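Local coordinates for protein alpha-L-rhamnosidase (Streptomyces avermitilis, PDB 3W5M) that releases terminal non-reducing alpha-L-rhamnose from rhamnosides, including citrus flavonoids such as naringin and the arabinogalactan-protein gum arabic, at residues H527-N532 / N912-Y917; L542-A547 / A633-L638. All blocks are in the same frame, centred on the assembly; numbering follows the deposited sequence.

In the fold
Coming from the N terminus, the chain first reaches 527-532, at the end of strand 522-528 in a sheet of the concanavalin-like beta domain, and soon afterwards 542-547, in the loop leading to strand 548-552 of the same sheet. It then enters the helical (alpha/alpha)6 barrel, where 633-638 lies between helices 607-622 and 641-654 and closes contact 2. Only after most of the barrel helices does 912-917 return to close contact 1, so contact 2 is nested inside the larger loop. Both tie the beta domain to loops of the catalytic barrel, with centres 11 Å apart, and they touch where His-527 ND1 lies 2.9 Å from Ala-547 O, a probable hydrogen bond.

Contact 1: H527-N532 / N912-Y917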
loop_
_atom_site.group_PDB
_atom_site.type_symbol
_atom_site.label_atom_id
_atom_site.label_comp_id
_atom_site.label_asym_id
_atom_site.label_seq_id
_atom_site.Cartn_x
_atom_site.Cartn_y
_atom_site.Cartn_z
ATOM N N HIS A 527 5.547 16.454 6.599
ATOM C CA HIS A 527 4.827 15.424 7.298
ATOM C C HIS A 527 5.813 14.510 8.003
ATOM O O HIS A 527 6.820 14.113 7.414
ATOM C CB HIS A 527 3.952 14.613 6.317
ATOM C CG HIS A 527 2.943 15.440 5.586
ATOM N ND1 HIS A 527 3.275 16.218 4.500
ATOM C CD2 HIS A 527 1.609 15.578 5.753
ATOM C CE1 HIS A 527 2.197 16.839 4.057
ATOM N NE2 HIS A 527 1.174 16.475 4.804
ATOM N N ALA A 528 5.522 14.211 9.268
ATOM C CA ALA A 528 6.435 13.403 10.109
ATOM C C ALA A 528 5.706 12.431 10.978
ATOM O O ALA A 528 4.598 12.691 11.441
ATOM C CB ALA A 528 7.310 14.300 10.988
ATOM N N GLU A 529 6.375 11.316 11.268
ATOM C CA GLU A 529 5.797 10.300 12.147
ATOM C C GLU A 529 6.010 10.624 13.636
ATOM O O GLU A 529 5.208 10.221 14.470
ATOM C CB GLU A 529 6.468 8.935 11.856
ATOM C CG GLU A 529 6.349 8.398 10.441
ATOM C CD GLU A 529 6.753 6.924 10.368
ATOM O OE1 GLU A 529 7.983 6.643 10.362
ATOM O OE2 GLU A 529 5.841 6.053 10.359
ATOM N N VAL A 530 7.104 11.318 13.946
ATOM C CA VAL A 530 7.519 11.605 15.339
ATOM C C VAL A 530 8.123 13.005 15.451
ATOM O O VAL A 530 8.373 13.671 14.426
ATOM C CB VAL A 530 8.535 10.552 15.858
ATOM C CG1 VAL A 530 7.875 9.169 15.939
ATOM C CG2 VAL A 530 9.764 10.505 14.967
ATOM N N LEU A 531 8.358 13.434 16.699
ATOM C CA LEU A 531 8.918 14.752 17.012
ATOM C C LEU A 531 10.264 14.619 17.686
ATOM O O LEU A 531 10.579 13.576 18.284
ATOM C CB LEU A 531 7.986 15.516 17.956
ATOM C CG LEU A 531 6.564 15.869 17.528
ATOM C CD1 LEU A 531 5.846 16.608 18.642
ATOM C CD2 LEU A 531 6.532 16.680 16.239
ATOM N N ASN A 532 11.087 15.653 17.562
ATOM C CA ASN A 532 12.303 15.761 18.377
ATOM C C ASN A 532 11.910 16.222 19.782
ATOM O O ASN A 532 10.808 16.748 19.968
ATOM C CB ASN A 532 13.277 16.775 17.754
ATOM C CG ASN A 532 13.761 16.368 16.384
ATOM O OD1 ASN A 532 14.437 15.347 16.216
ATOM N ND2 ASN A 532 13.444 17.183 15.391
ATOM N N ASN A 912 14.568 3.120 9.925
ATOM C CA ASN A 912 13.795 3.241 11.152
ATOM C C ASN A 912 12.380 3.780 10.998
ATOM O O ASN A 912 12.105 4.959 11.291
ATOM C CB ASN A 912 14.536 4.089 12.203
ATOM C CG ASN A 912 13.923 3.949 13.575
ATOM O OD1 ASN A 912 13.458 2.869 13.937
ATOM N ND2 ASN A 912 13.894 5.039 14.349
ATOM N N SER A 913 11.461 2.903 10.638
ATOM C CA SER A 913 10.051 3.287 10.445
ATOM C C SER A 913 9.204 3.155 11.731
ATOM O O SER A 913 9.444 2.268 12.572
ATOM C CB SER A 913 9.473 2.460 9.282
ATOM O OG SER A 913 8.116 2.095 9.518
ATOM N N PHE A 914 8.228 4.046 11.897
ATOM C CA PHE A 914 7.294 3.941 13.009
ATOM C C PHE A 914 5.940 3.346 12.622
ATOM O O PHE A 914 4.962 3.489 13.359
ATOM C CB PHE A 914 7.137 5.286 13.715
ATOM C CG PHE A 914 8.415 5.768 14.325
ATOM C CD1 PHE A 914 9.338 6.474 13.561
ATOM C CD2 PHE A 914 8.743 5.427 15.634
ATOM C CE1 PHE A 914 10.544 6.891 14.119
ATOM C CE2 PHE A 914 9.945 5.836 16.202
ATOM C CZ PHE A 914 10.847 6.559 15.439
ATOM N N ASN A 915 5.901 2.659 11.479
ATOM C CA ASN A 915 4.654 2.100 10.958
ATOM C C ASN A 915 4.916 0.893 10.022
ATOM O O ASN A 915 4.702 0.973 8.818
ATOM C CB ASN A 915 3.856 3.220 10.227
ATOM C CG ASN A 915 2.371 2.913 10.089
ATOM O OD1 ASN A 915 1.893 1.828 10.429
ATOM N ND2 ASN A 915 1.613 3.901 9.600
ATOM N N HIS A 916 5.433 -0.200 10.585
ATOM C CA HIS A 916 5.533 -1.512 9.925
ATOM C C HIS A 916 4.564 -2.445 10.642
ATOM O O HIS A 916 4.566 -2.487 11.873
ATOM C CB HIS A 916 6.916 -2.116 10.147
ATOM C CG HIS A 916 7.915 -1.808 9.078
ATOM N ND1 HIS A 916 8.408 -0.534 8.866
ATOM C CD2 HIS A 916 8.581 -2.619 8.219
ATOM C CE1 HIS A 916 9.304 -0.565 7.896
ATOM N NE2 HIS A 916 9.430 -1.816 7.486
ATOM N N TYR A 917 3.746 -3.212 9.918
ATOM C CA TYR A 917 2.792 -4.052 10.621
ATOM C C TYR A 917 3.362 -5.354 11.228
ATOM O O TYR A 917 2.663 -6.009 11.998
ATOM C CB TYR A 917 1.527 -4.377 9.786
ATOM C CG TYR A 917 1.739 -4.807 8.356
ATOM C CD1 TYR A 917 2.582 -5.877 8.015
ATOM C CD2 TYR A 917 1.052 -4.174 7.344
ATOM C CE1 TYR A 917 2.758 -6.262 6.690
ATOM C CE2 TYR A 917 1.207 -4.550 6.026
ATOM C CZ TYR A 917 2.052 -5.591 5.700
ATOM O OH TYR A 917 2.187 -5.932 4.382
HETATM O O HOH W 1 3.227 6.439 9.047
#
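The carboxylate of Glu-529 reaches the backbone between Ser-913 and Phe-914. CB of Ser-913 leaves the backbone on the side away from 527-532, and its OG serves its own loop, accepting from Asn-915 N at 3.0 Å in an ST turn. At Phe-914 the amide N donates to Glu-529 OE1 over 3.0 Å, a fairly straight bond (165°) that meets the oxygen on its syn side, somewhat out of the carboxylate plane. The same OE1 lies at the edge of the Phe-914 ring, 3.5 Å from CD1. Over one face of that ring sits Val-530, its CG1 3.6 Å from the centroid in a CH-pi contact; chi1 of -65° puts CG1 anti to the carbonyl carbon, over the ring, and CG2 between N and that carbon, where it reaches CE1 near the rim (3.8 Å). A short branched side chain suits this place because both methyls can meet one ring. Here the concanavalin-like beta domain packs against a loop of the (alpha/alpha)6 catalytic barrel. Asn-915 brings CB 3.5 Å from Glu-529 OE2, while its ND2 donates to a water that in turn donates to OE2. Asn-541 and Asn-506 supply further bonds to the buried carboxylate. His-916, whose ring belongs to the rhamnose site, has ND1 held by Ser-913 OG at 2.7 Å.

Contact 2: L542-A547 / A633-L638; sequences LRSAAA and ARDERL
Asp-635 receives the side chains of Arg-543 and Ser-544 on its two carboxylate oxygens, joining a type II' beta turn, Leu-542 to Ala-545, to the rhamnose-binding loop of the (alpha/alpha)6 barrel. Arg-543 comes side-on, its guanidinium plane turned 64° from the carboxylate, and puts both NE (2.7 Å) and NH2 (2.9 Å) on the single atom Asp-635 OD1. NE uses the syn lone pair, whereas NH2 arrives from above the carboxylate plane. The bend at chi3 (-54°) brings this edge round to the acid. OD2 is left to the turn: Ser-544 OG donates to it from the anti side at 2.7 Å, and Ser-544 N adds a weak bond. An aspartate suits this spot because its short chain leaves OD2 at the turn, on Ser-544 N and OG, and OD1 facing the Arg-543 guanidinium.

Arg-634 passes its chain, extended from CG to NE, across one face of the Arg-543 guanidinium, CD lying over the centre, 3.6 Å from Arg-543 CZ; the two guanidinium planes are 32° apart. The like charges are bridged by Glu-636, the inferred proton donor, whose OE1 accepts from Arg-634 NE at 2.9 Å and from its NH2, and weakly from Arg-543 NH2. Arg-634 has a further salt bridge, through NH1, to Glu-895, the inferred proton acceptor, so this network links second-shell Arg-543 to residues of the active site.

On the apolar side, Leu-542 CD2 meets Ala-633 CB at 3.9 Å, and the small Ala-545 allows close approach of the backbone at Asp-635. Arg-637 secures its own loop by donating from NE and NH2 to the carbonyls of Arg-634 and Ala-633. One water accepts from Arg-543 NH1 and donates to Glu-636 OE1, 2.8 Å away.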
loop_
_atom_site.group_PDB
_atom_site.type_symbol
_atom_site.label_atom_id
_atom_site.label_comp_id
_atom_site.label_asym_id
_atom_site.label_seq_id
_atom_site.Cartn_x
_atom_site.Cartn_y
_atom_site.Cartn_z
ATOM N N LEU A 542 12.783 9.381 7.059
ATOM C CA LEU A 542 12.114 9.360 5.771
ATOM C C LEU A 542 13.114 9.233 4.615
ATOM O O LEU A 542 12.721 8.934 3.477
ATOM C CB LEU A 542 11.208 10.599 5.596
ATOM C CG LEU A 542 10.172 10.920 6.685
ATOM C CD1 LEU A 542 9.391 12.151 6.239
ATOM C CD2 LEU A 542 9.205 9.766 6.992
ATOM N N ARG A 543 14.407 9.446 4.911
ATOM C CA ARG A 543 15.474 9.342 3.964
ATOM C C ARG A 543 15.212 10.281 2.777
ATOM O O ARG A 543 14.973 11.466 2.984
ATOM C CB ARG A 543 15.716 7.861 3.568
ATOM C CG ARG A 543 15.851 6.980 4.810
ATOM C CD ARG A 543 16.372 5.578 4.477
ATOM N NE ARG A 543 15.565 4.921 3.461
ATOM C CZ ARG A 543 15.358 3.606 3.365
ATOM N NH1 ARG A 543 15.890 2.752 4.255
ATOM N NH2 ARG A 543 14.598 3.146 2.368
ATOM N N SER A 544 15.198 9.772 1.554
ATOM C CA SER A 544 15.018 10.651 0.394
ATOM C C SER A 544 13.593 11.144 0.120
ATOM O O SER A 544 13.416 12.044 -0.698
ATOM C CB SER A 544 15.612 9.997 -0.865
ATOM O OG SER A 544 14.688 9.098 -1.447
ATOM N N ALA A 545 12.582 10.589 0.793
ATOM C CA ALA A 545 11.195 11.047 0.593
ATOM C C ALA A 545 10.949 12.420 1.259
ATOM O O ALA A 545 10.883 12.514 2.484
ATOM C CB ALA A 545 10.202 9.996 1.105
ATOM N N ALA A 546 10.800 13.487 0.470
ATOM C CA ALA A 546 10.551 14.800 1.060
ATOM C C ALA A 546 9.216 14.870 1.819
ATOM O O ALA A 546 9.123 15.534 2.862
ATOM C CB ALA A 546 10.639 15.900 0.008
ATOM N N ALA A 547 8.192 14.164 1.314
ATOM C CA ALA A 547 6.830 14.177 1.882
ATOM C C ALA A 547 6.363 15.616 2.202
ATOM O O ALA A 547 5.854 15.901 3.289
ATOM C CB ALA A 547 6.693 13.242 3.105
ATOM N N ALA A 633 5.734 5.611 4.743
ATOM C CA ALA A 633 6.258 6.961 5.008
ATOM C C ALA A 633 7.609 7.250 4.348
ATOM O O ALA A 633 7.763 8.280 3.681
ATOM C CB ALA A 633 6.281 7.257 6.511
ATOM N N ARG A 634 8.602 6.370 4.516
ATOM C CA ARG A 634 9.900 6.648 3.916
ATOM C C ARG A 634 9.938 6.367 2.423
ATOM O O ARG A 634 8.919 5.984 1.826
ATOM C CB ARG A 634 11.025 5.884 4.644
ATOM C CG ARG A 634 10.964 4.378 4.475
ATOM C CD ARG A 634 12.232 3.774 5.073
ATOM N NE ARG A 634 12.243 2.305 5.066
ATOM C CZ ARG A 634 12.336 1.554 6.163
ATOM N NH1 ARG A 634 12.412 2.121 7.366
ATOM N NH2 ARG A 634 12.341 0.233 6.068
ATOM N N ASP A 635 11.113 6.527 1.821
ATOM C CA ASP A 635 11.306 6.212 0.395
ATOM C C ASP A 635 11.426 4.673 0.165
ATOM O O ASP A 635 12.460 4.179 -0.302
ATOM C CB ASP A 635 12.530 6.940 -0.156
ATOM C CG ASP A 635 13.832 6.556 0.585
ATOM O OD1 ASP A 635 13.772 5.882 1.657
ATOM O OD2 ASP A 635 14.927 6.956 0.095
ATOM N N GLU A 636 10.363 3.935 0.504
ATOM C CA GLU A 636 10.325 2.498 0.274
ATOM C C GLU A 636 8.903 2.164 -0.185
ATOM O O GLU A 636 8.618 2.368 -1.342
ATOM C CB GLU A 636 10.819 1.720 1.508
ATOM C CG GLU A 636 11.148 0.282 1.166
ATOM C CD GLU A 636 12.250 -0.310 2.016
ATOM O OE1 GLU A 636 12.717 0.368 2.975
ATOM O OE2 GLU A 636 12.660 -1.462 1.700
ATOM N N ARG A 637 8.013 1.743 0.708
ATOM C CA ARG A 637 6.590 1.490 0.352
ATOM C C ARG A 637 6.481 0.440 -0.726
ATOM O O ARG A 637 5.774 0.627 -1.718
ATOM C CB ARG A 637 5.912 2.791 -0.120
ATOM C CG ARG A 637 6.432 3.997 0.657
ATOM C CD ARG A 637 5.495 5.192 0.456
ATOM N NE ARG A 637 6.079 6.426 0.970
ATOM C CZ ARG A 637 5.532 7.616 0.729
ATOM N NH1 ARG A 637 4.428 7.665 -0.010
ATOM N NH2 ARG A 637 6.092 8.735 1.192
ATOM N N LEU A 638 7.221 -0.656 -0.524
ATOM C CA LEU A 638 7.265 -1.754 -1.474
ATOM C C LEU A 638 6.487 -2.943 -0.939
ATOM O O LEU A 638 6.249 -3.033 0.274
ATOM C CB LEU A 638 8.724 -2.143 -1.727
ATOM C CG LEU A 638 9.613 -0.979 -2.195
ATOM C CD1 LEU A 638 11.023 -1.520 -2.385
ATOM C CD2 LEU A 638 9.134 -0.401 -3.525
HETATM O O HOH W 2 15.419 -0.025 3.766
#